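Long-range contact in gene product PA4716 (Pseudomonas aeruginosa, PDB 1U0K), which is of unknown function but belongs to the PhzF family and probably acts as an isomerase: residues R205-V219 and F244-S256. Sequence-based numbering, arbitrary orientation.
Sequences REGRTWDNLGLVEDV and FVLHQGRFLERPS
A single parallel bridge between Glu-206 and His-247 joins strands 206-208 and 244-248 in this protein of the PhzF family, which belongs to the diaminopimelate epimerase clan. His-247 takes part through both backbone polar atoms: its N donates to Arg-205 O (2.9 Å), and its O accepts from Gly-207 N (3.1 Å). Beyond the bridge, the turn after strand 244-248, with its 3-10 segment 250-251, packs against both Arg-208 and the returning residues 217-219. The guanidinium of Arg-208 lies flat over one face of the Phe-251 ring, planes 8° apart, a cation-pi stack with CZ 4.0 Å from the ring centroid. A bend at chi3 swings that guanidinium back so that NE and NH2 grip Glu-217 side-on, one carboxylate oxygen each, while NH1 bonds to Leu-176 O. Stack and salt bridge together fix the group's rotation. On the opposite face of the phenyl ring runs the aliphatic part of Arg-250, leading to a salt bridge with Glu-206 (NE to OE2, 2.8 Å); the carboxylate and guanidinium planes are 46° apart, and the individual hydrogen bonds are weak. Leu-252 sets CD1 against Glu-217 CB and, at 3.9 Å, Val-219 CG2. Gln-248, extended with CG anti to its backbone N (chi1 -158°), reaches across to the backbone of Asp-218; the side chain of Asp-218 itself lies about 5 Å from that of Glu-48, the predicted active-site residue. Tyr-198 OH bonds to Gln-248 OE1, and Thr-221 OG1 meets both Asp-218 OD2 and Gln-248 NE2. This same NE2 donates to Asp-218 O at 3.0 Å, from well above the carbonyl plane.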
ATOM      1  N   ARG A 205     -12.185 -19.157  15.496  1.00 25.16           N
ATOM      2  CA  ARG A 205     -11.280 -19.456  14.382  1.00 24.67           C
ATOM      3  C   ARG A 205     -11.057 -18.228  13.521  1.00 24.09           C
ATOM      4  O   ARG A 205     -11.214 -18.263  12.303  1.00 23.72           O
ATOM      5  CB  ARG A 205     -11.818 -20.620  13.555  1.00 24.71           C
ATOM      6  CG  ARG A 205     -11.915 -21.897  14.345  1.00 24.83           C
ATOM      7  CD  ARG A 205     -12.542 -23.029  13.592  1.00 26.07           C
ATOM      8  NE  ARG A 205     -12.601 -24.244  14.398  1.00 25.95           N
ATOM      9  CZ  ARG A 205     -13.248 -25.346  14.032  1.00 26.92           C
ATOM     10  NH1 ARG A 205     -13.886 -25.397  12.866  1.00 26.14           N
ATOM     11  NH2 ARG A 205     -13.253 -26.409  14.830  1.00 27.19           N
ATOM     12  N   GLU A 206     -10.718 -17.133  14.185  1.00 23.39           N
ATOM     13  CA  GLU A 206     -10.485 -15.856  13.539  1.00 23.22           C
ATOM     14  C   GLU A 206      -9.146 -15.323  13.998  1.00 22.57           C
ATOM     15  O   GLU A 206      -8.755 -15.510  15.150  1.00 21.79           O
ATOM     16  CB  GLU A 206     -11.585 -14.866  13.900  1.00 23.68           C
ATOM     17  CG  GLU A 206     -11.455 -13.518  13.212  1.00 25.47           C
ATOM     18  CD  GLU A 206     -12.702 -12.674  13.358  1.00 28.77           C
ATOM     19  OE1 GLU A 206     -13.305 -12.694  14.451  1.00 31.01           O
ATOM     20  OE2 GLU A 206     -13.090 -12.006  12.381  1.00 31.42           O
ATOM     21  N   GLY A 207      -8.443 -14.652  13.094  1.00 21.28           N
ATOM     22  CA  GLY A 207      -7.124 -14.144  13.402  1.00 20.89           C
ATOM     23  C   GLY A 207      -6.883 -12.727  12.929  1.00 20.22           C
ATOM     24  O   GLY A 207      -7.655 -12.164  12.152  1.00 20.28           O
ATOM     25  N   ARG A 208      -5.804 -12.150  13.436  1.00 20.00           N
ATOM     26  CA  ARG A 208      -5.342 -10.833  13.014  1.00 20.22           C
ATOM     27  C   ARG A 208      -3.826 -10.816  12.954  1.00 20.00           C
ATOM     28  O   ARG A 208      -3.154 -11.370  13.813  1.00 19.17           O
ATOM     29  CB  ARG A 208      -5.811  -9.760  13.994  1.00 20.65           C
ATOM     30  CG  ARG A 208      -7.291  -9.452  13.900  1.00 21.61           C
ATOM     31  CD  ARG A 208      -7.713  -8.224  14.697  1.00 22.53           C
ATOM     32  NE  ARG A 208      -7.410  -6.977  14.005  1.00 23.04           N
ATOM     33  CZ  ARG A 208      -7.781  -5.766  14.422  1.00 24.43           C
ATOM     34  NH1 ARG A 208      -8.473  -5.612  15.545  1.00 26.01           N
ATOM     35  NH2 ARG A 208      -7.456  -4.701  13.718  1.00 24.56           N
ATOM     36  N   THR A 209      -3.290 -10.164  11.929  1.00 19.85           N
ATOM     37  CA  THR A 209      -1.844 -10.040  11.787  1.00 20.24           C
ATOM     38  C   THR A 209      -1.490  -8.819  10.938  1.00 20.03           C
ATOM     39  O   THR A 209      -2.270  -8.394  10.086  1.00 19.52           O
ATOM     40  CB  THR A 209      -1.264 -11.345  11.197  1.00 20.29           C
ATOM     41  OG1 THR A 209       0.150 -11.424  11.436  1.00 20.73           O
ATOM     42  CG2 THR A 209      -1.422 -11.416   9.673  1.00 20.93           C
ATOM     43  N   TRP A 210      -0.305  -8.278  11.192  1.00 20.58           N
ATOM     44  CA  TRP A 210       0.147  -7.015  10.609  1.00 21.17           C
ATOM     45  C   TRP A 210       1.537  -7.182  10.023  1.00 22.14           C
ATOM     46  O   TRP A 210       2.193  -8.203  10.238  1.00 21.42           O
ATOM     47  CB  TRP A 210       0.214  -5.938  11.697  1.00 21.38           C
ATOM     48  CG  TRP A 210      -1.114  -5.454  12.205  1.00 21.20           C
ATOM     49  CD1 TRP A 210      -1.798  -4.351  11.781  1.00 22.17           C
ATOM     50  CD2 TRP A 210      -1.910  -6.043  13.241  1.00 21.53           C
ATOM     51  NE1 TRP A 210      -2.971  -4.220  12.484  1.00 21.69           N
ATOM     52  CE2 TRP A 210      -3.068  -5.245  13.386  1.00 22.05           C
ATOM     53  CE3 TRP A 210      -1.766  -7.170  14.060  1.00 22.23           C
ATOM     54  CZ2 TRP A 210      -4.074  -5.539  14.317  1.00 22.45           C
ATOM     55  CZ3 TRP A 210      -2.770  -7.460  14.988  1.00 22.86           C
ATOM     56  CH2 TRP A 210      -3.906  -6.645  15.101  1.00 22.56           C
ATOM     57  N   ASP A 211       1.996  -6.159   9.307  1.00 23.52           N
ATOM     58  CA  ASP A 211       3.420  -6.047   9.010  1.00 24.69           C
ATOM     59  C   ASP A 211       4.190  -5.895  10.330  1.00 25.53           C
ATOM     60  O   ASP A 211       3.589  -5.798  11.401  1.00 25.00           O
ATOM     61  CB  ASP A 211       3.713  -4.894   8.029  1.00 24.90           C
ATOM     62  CG  ASP A 211       3.317  -3.522   8.563  1.00 26.13           C
ATOM     63  OD1 ASP A 211       3.296  -3.311   9.790  1.00 27.19           O
ATOM     64  OD2 ASP A 211       3.032  -2.572   7.801  1.00 28.36           O
ATOM     65  N   ASN A 212       5.514  -5.875  10.244  1.00 26.96           N
ATOM     66  CA  ASN A 212       6.384  -5.833  11.416  1.00 28.22           C
ATOM     67  C   ASN A 212       6.141  -4.629  12.330  1.00 28.35           C
ATOM     68  O   ASN A 212       6.294  -4.728  13.545  1.00 28.62           O
ATOM     69  CB  ASN A 212       7.851  -5.848  10.959  1.00 28.87           C
ATOM     70  CG  ASN A 212       8.835  -5.930  12.115  1.00 31.51           C
ATOM     71  OD1 ASN A 212       9.109  -4.932  12.793  1.00 35.43           O
ATOM     72  ND2 ASN A 212       9.395  -7.119  12.331  1.00 35.55           N
ATOM     73  N   LEU A 213       5.769  -3.498  11.736  1.00 28.44           N
ATOM     74  CA  LEU A 213       5.554  -2.262  12.490  1.00 28.66           C
ATOM     75  C   LEU A 213       4.135  -2.120  13.044  1.00 28.05           C
ATOM     76  O   LEU A 213       3.854  -1.181  13.793  1.00 28.30           O
ATOM     77  CB  LEU A 213       5.900  -1.055  11.615  1.00 29.01           C
ATOM     78  CG  LEU A 213       7.371  -0.971  11.180  1.00 30.49           C
ATOM     79  CD1 LEU A 213       7.561   0.120  10.141  1.00 30.92           C
ATOM     80  CD2 LEU A 213       8.290  -0.734  12.377  1.00 31.52           C
ATOM     81  N   GLY A 214       3.249  -3.047  12.687  1.00 27.24           N
ATOM     82  CA  GLY A 214       1.874  -3.021  13.157  1.00 26.79           C
ATOM     83  C   GLY A 214       1.011  -1.950  12.513  1.00 26.48           C
ATOM     84  O   GLY A 214      -0.014  -1.559  13.075  1.00 26.55           O
ATOM     85  N   LEU A 215       1.397  -1.503  11.323  1.00 25.97           N
ATOM     86  CA  LEU A 215       0.739  -0.379  10.663  1.00 25.85           C
ATOM     87  C   LEU A 215      -0.259  -0.808   9.597  1.00 25.18           C
ATOM     88  O   LEU A 215      -1.362  -0.269   9.525  1.00 25.98           O
ATOM     89  CB  LEU A 215       1.793   0.537  10.045  1.00 26.03           C
ATOM     90  CG  LEU A 215       2.747   1.197  11.048  1.00 27.19           C
ATOM     91  CD1 LEU A 215       3.790   1.998  10.295  1.00 27.38           C
ATOM     92  CD2 LEU A 215       1.999   2.089  12.025  1.00 27.76           C
ATOM     93  N   VAL A 216       0.131  -1.763   8.762  1.00 23.79           N
ATOM     94  CA  VAL A 216      -0.737  -2.285   7.714  1.00 22.91           C
ATOM     95  C   VAL A 216      -1.168  -3.695   8.109  1.00 22.14           C
ATOM     96  O   VAL A 216      -0.336  -4.562   8.351  1.00 21.81           O
ATOM     97  CB  VAL A 216      -0.028  -2.313   6.342  1.00 22.96           C
ATOM     98  CG1 VAL A 216      -0.987  -2.767   5.245  1.00 23.24           C
ATOM     99  CG2 VAL A 216       0.542  -0.942   6.001  1.00 23.87           C
ATOM    100  N   GLU A 217      -2.474  -3.917   8.187  1.00 21.09           N
ATOM    101  CA  GLU A 217      -3.013  -5.213   8.568  1.00 20.53           C
ATOM    102  C   GLU A 217      -3.220  -6.041   7.314  1.00 19.85           C
ATOM    103  O   GLU A 217      -3.705  -5.533   6.308  1.00 20.16           O
ATOM    104  CB  GLU A 217      -4.337  -5.037   9.323  1.00 20.39           C
ATOM    105  CG  GLU A 217      -4.828  -6.307  10.001  1.00 21.60           C
ATOM    106  CD  GLU A 217      -6.165  -6.136  10.702  1.00 21.83           C
ATOM    107  OE1 GLU A 217      -6.584  -4.976  10.905  1.00 23.78           O
ATOM    108  OE2 GLU A 217      -6.793  -7.166  11.042  1.00 20.80           O
ATOM    109  N   ASP A 218      -2.850  -7.319   7.373  1.00 19.01           N
ATOM    110  CA  ASP A 218      -3.025  -8.220   6.241  1.00 18.81           C
ATOM    111  C   ASP A 218      -4.457  -8.734   6.261  1.00 18.31           C
ATOM    112  O   ASP A 218      -4.967  -9.086   7.318  1.00 18.57           O
ATOM    113  CB  ASP A 218      -2.025  -9.381   6.341  1.00 18.64           C
ATOM    114  CG  ASP A 218      -1.863 -10.162   5.034  1.00 20.14           C
ATOM    115  OD1 ASP A 218      -2.152  -9.636   3.934  1.00 19.72           O
ATOM    116  OD2 ASP A 218      -1.414 -11.331   5.024  1.00 21.94           O
ATOM    117  N   VAL A 219      -5.089  -8.773   5.095  1.00 18.02           N
ATOM    118  CA  VAL A 219      -6.480  -9.206   4.952  1.00 18.09           C
ATOM    119  C   VAL A 219      -6.641 -10.703   5.254  1.00 18.14           C
ATOM    120  O   VAL A 219      -7.556 -11.100   5.967  1.00 18.17           O
ATOM    121  CB  VAL A 219      -7.010  -8.905   3.528  1.00 18.00           C
ATOM    122  CG1 VAL A 219      -8.401  -9.491   3.314  1.00 18.55           C
ATOM    123  CG2 VAL A 219      -7.005  -7.389   3.254  1.00 18.12           C
ATOM    124  N   PHE A 244     -12.474 -27.286   7.398  1.00 27.66           N
ATOM    125  CA  PHE A 244     -13.017 -26.174   8.151  1.00 26.42           C
ATOM    126  C   PHE A 244     -12.466 -24.859   7.637  1.00 26.11           C
ATOM    127  O   PHE A 244     -11.602 -24.843   6.761  1.00 26.31           O
ATOM    128  CB  PHE A 244     -12.814 -26.355   9.668  1.00 25.97           C
ATOM    129  CG  PHE A 244     -11.374 -26.373  10.128  1.00 24.06           C
ATOM    130  CD1 PHE A 244     -10.831 -25.269  10.778  1.00 22.57           C
ATOM    131  CD2 PHE A 244     -10.595 -27.512   9.998  1.00 22.71           C
ATOM    132  CE1 PHE A 244      -9.525 -25.292  11.251  1.00 21.13           C
ATOM    133  CE2 PHE A 244      -9.282 -27.540  10.465  1.00 21.23           C
ATOM    134  CZ  PHE A 244      -8.753 -26.424  11.095  1.00 21.27           C
ATOM    135  N   VAL A 245     -13.006 -23.764   8.149  1.00 25.46           N
ATOM    136  CA  VAL A 245     -12.635 -22.448   7.655  1.00 25.26           C
ATOM    137  C   VAL A 245     -12.063 -21.566   8.759  1.00 24.30           C
ATOM    138  O   VAL A 245     -12.501 -21.608   9.916  1.00 23.72           O
ATOM    139  CB  VAL A 245     -13.807 -21.747   6.871  1.00 25.57           C
ATOM    140  CG1 VAL A 245     -14.807 -22.760   6.319  1.00 26.45           C
ATOM    141  CG2 VAL A 245     -14.505 -20.699   7.688  1.00 27.02           C
ATOM    142  N   LEU A 246     -11.045 -20.800   8.386  1.00 23.21           N
ATOM    143  CA  LEU A 246     -10.525 -19.720   9.201  1.00 22.60           C
ATOM    144  C   LEU A 246     -11.040 -18.401   8.650  1.00 22.39           C
ATOM    145  O   LEU A 246     -11.334 -18.274   7.453  1.00 21.99           O
ATOM    146  CB  LEU A 246      -9.000 -19.717   9.193  1.00 22.57           C
ATOM    147  CG  LEU A 246      -8.296 -20.993   9.630  1.00 23.39           C
ATOM    148  CD1 LEU A 246      -6.796 -20.760   9.638  1.00 24.17           C
ATOM    149  CD2 LEU A 246      -8.789 -21.459  11.011  1.00 24.00           C
ATOM    150  N   HIS A 247     -11.159 -17.419   9.532  1.00 21.77           N
ATOM    151  CA  HIS A 247     -11.692 -16.117   9.164  1.00 21.62           C
ATOM    152  C   HIS A 247     -10.624 -15.071   9.395  1.00 21.37           C
ATOM    153  O   HIS A 247      -9.909 -15.117  10.387  1.00 20.84           O
ATOM    154  CB  HIS A 247     -12.949 -15.779   9.980  1.00 21.92           C
ATOM    155  CG  HIS A 247     -13.969 -16.871   9.982  1.00 23.28           C
ATOM    156  ND1 HIS A 247     -14.795 -17.123   8.909  1.00 24.76           N
ATOM    157  CD2 HIS A 247     -14.278 -17.797  10.920  1.00 24.83           C
ATOM    158  CE1 HIS A 247     -15.574 -18.152   9.188  1.00 25.83           C
ATOM    159  NE2 HIS A 247     -15.277 -18.584  10.401  1.00 26.33           N
ATOM    160  N   GLN A 248     -10.519 -14.135   8.463  1.00 20.93           N
ATOM    161  CA  GLN A 248      -9.593 -13.015   8.593  1.00 20.86           C
ATOM    162  C   GLN A 248     -10.070 -11.861   7.726  1.00 21.19           C
ATOM    163  O   GLN A 248     -10.688 -12.075   6.686  1.00 21.10           O
ATOM    164  CB  GLN A 248      -8.179 -13.427   8.174  1.00 20.85           C
ATOM    165  CG  GLN A 248      -7.071 -12.543   8.752  1.00 19.72           C
ATOM    166  CD  GLN A 248      -5.682 -12.976   8.314  1.00 19.58           C
ATOM    167  OE1 GLN A 248      -5.395 -14.172   8.248  1.00 18.23           O
ATOM    168  NE2 GLN A 248      -4.814 -12.005   8.005  1.00 18.85           N
ATOM    169  N   GLY A 249      -9.785 -10.641   8.163  1.00 21.97           N
ATOM    170  CA  GLY A 249      -9.980  -9.464   7.332  1.00 22.93           C
ATOM    171  C   GLY A 249     -11.175  -8.585   7.648  1.00 23.95           C
ATOM    172  O   GLY A 249     -11.324  -7.525   7.040  1.00 24.06           O
ATOM    173  N   ARG A 250     -12.008  -8.981   8.604  1.00 25.56           N
ATOM    174  CA  ARG A 250     -13.254  -8.251   8.849  1.00 26.86           C
ATOM    175  C   ARG A 250     -13.028  -6.859   9.447  1.00 27.35           C
ATOM    176  O   ARG A 250     -13.834  -5.960   9.227  1.00 27.43           O
ATOM    177  CB  ARG A 250     -14.233  -9.091   9.686  1.00 27.16           C
ATOM    178  CG  ARG A 250     -14.141  -8.960  11.194  1.00 29.04           C
ATOM    179  CD  ARG A 250     -15.291  -9.665  11.914  1.00 30.98           C
ATOM    180  NE  ARG A 250     -14.936 -10.089  13.266  1.00 32.92           N
ATOM    181  CZ  ARG A 250     -14.986  -9.308  14.346  1.00 34.50           C
ATOM    182  NH1 ARG A 250     -15.394  -8.044  14.268  1.00 35.26           N
ATOM    183  NH2 ARG A 250     -14.631  -9.807  15.523  1.00 35.57           N
ATOM    184  N   PHE A 251     -11.930  -6.680  10.181  1.00 28.03           N
ATOM    185  CA  PHE A 251     -11.574  -5.370  10.740  1.00 28.68           C
ATOM    186  C   PHE A 251     -11.039  -4.398   9.679  1.00 28.78           C
ATOM    187  O   PHE A 251     -10.868  -3.209   9.950  1.00 29.19           O
ATOM    188  CB  PHE A 251     -10.555  -5.525  11.873  1.00 28.70           C
ATOM    189  CG  PHE A 251     -11.065  -6.328  13.041  1.00 29.81           C
ATOM    190  CD1 PHE A 251     -10.785  -7.684  13.142  1.00 30.51           C
ATOM    191  CD2 PHE A 251     -11.839  -5.730  14.029  1.00 31.19           C
ATOM    192  CE1 PHE A 251     -11.263  -8.432  14.209  1.00 31.53           C
ATOM    193  CE2 PHE A 251     -12.317  -6.475  15.101  1.00 31.74           C
ATOM    194  CZ  PHE A 251     -12.026  -7.826  15.192  1.00 31.79           C
ATOM    195  N   LEU A 252     -10.757  -4.915   8.484  1.00 28.98           N
ATOM    196  CA  LEU A 252     -10.424  -4.099   7.312  1.00 29.01           C
ATOM    197  C   LEU A 252     -11.598  -3.977   6.337  1.00 28.95           C
ATOM    198  O   LEU A 252     -11.425  -3.520   5.203  1.00 28.93           O
ATOM    199  CB  LEU A 252      -9.242  -4.726   6.573  1.00 29.17           C
ATOM    200  CG  LEU A 252      -7.916  -4.691   7.319  1.00 29.61           C
ATOM    201  CD1 LEU A 252      -6.998  -5.776   6.783  1.00 29.90           C
ATOM    202  CD2 LEU A 252      -7.281  -3.309   7.191  1.00 30.15           C
ATOM    203  N   GLU A 253     -12.785  -4.399   6.775  1.00 28.61           N
ATOM    204  CA  GLU A 253     -13.978  -4.453   5.931  1.00 28.74           C
ATOM    205  C   GLU A 253     -13.784  -5.317   4.671  1.00 27.86           C
ATOM    206  O   GLU A 253     -14.409  -5.085   3.632  1.00 27.26           O
ATOM    207  CB  GLU A 253     -14.459  -3.034   5.587  1.00 29.28           C
ATOM    208  CG  GLU A 253     -15.552  -2.539   6.522  1.00 31.78           C
ATOM    209  CD  GLU A 253     -15.101  -2.459   7.964  1.00 34.68           C
ATOM    210  OE1 GLU A 253     -14.384  -1.496   8.318  1.00 38.21           O
ATOM    211  OE2 GLU A 253     -15.463  -3.361   8.750  1.00 37.26           O
ATOM    212  N   ARG A 254     -12.922  -6.325   4.794  1.00 27.03           N
ATOM    213  CA  ARG A 254     -12.702  -7.323   3.750  1.00 26.57           C
ATOM    214  C   ARG A 254     -12.730  -8.723   4.372  1.00 25.63           C
ATOM    215  O   ARG A 254     -11.735  -9.455   4.327  1.00 24.63           O
ATOM    216  CB  ARG A 254     -11.372  -7.060   3.029  1.00 26.66           C
ATOM    217  CG  ARG A 254     -11.478  -5.938   1.999  1.00 27.59           C
ATOM    218  CD  ARG A 254     -10.161  -5.496   1.400  1.00 28.91           C
ATOM    219  NE  ARG A 254      -9.836  -6.230   0.173  1.00 29.36           N
ATOM    220  CZ  ARG A 254     -10.263  -5.914  -1.055  1.00 28.86           C
ATOM    221  NH1 ARG A 254     -11.025  -4.852  -1.269  1.00 29.32           N
ATOM    222  NH2 ARG A 254      -9.893  -6.662  -2.091  1.00 26.30           N
ATOM    223  N   PRO A 255     -13.878  -9.102   4.937  1.00 25.08           N
ATOM    224  CA  PRO A 255     -14.011 -10.415   5.569  1.00 24.71           C
ATOM    225  C   PRO A 255     -13.775 -11.505   4.535  1.00 24.25           C
ATOM    226  O   PRO A 255     -14.303 -11.439   3.422  1.00 24.53           O
ATOM    227  CB  PRO A 255     -15.455 -10.422   6.080  1.00 24.86           C
ATOM    228  CG  PRO A 255     -16.162  -9.424   5.239  1.00 24.99           C
ATOM    229  CD  PRO A 255     -15.142  -8.350   4.982  1.00 24.86           C
ATOM    230  N   SER A 256     -12.956 -12.476   4.904  1.00 23.80           N
ATOM    231  CA  SER A 256     -12.471 -13.494   3.983  1.00 23.56           C
ATOM    232  C   SER A 256     -12.495 -14.852   4.661  1.00 23.42           C
ATOM    233  O   SER A 256     -12.388 -14.949   5.886  1.00 23.34           O
ATOM    234  CB  SER A 256     -11.042 -13.180   3.537  1.00 23.52           C
ATOM    235  OG  SER A 256     -10.943 -11.861   3.025  1.00 24.34           O
TER
HETATM  236  O   HOH W   1     -14.624 -23.054  10.884  1.00 27.78           O
HETATM  237  O   HOH W   2     -12.220 -11.887   9.954  1.00 30.46           O
HETATM  238  O   HOH W   3      -9.795 -10.604  11.354  1.00 23.20           O
HETATM  239  O   HOH W   4      -9.153  -8.145  10.173  1.00 22.85           O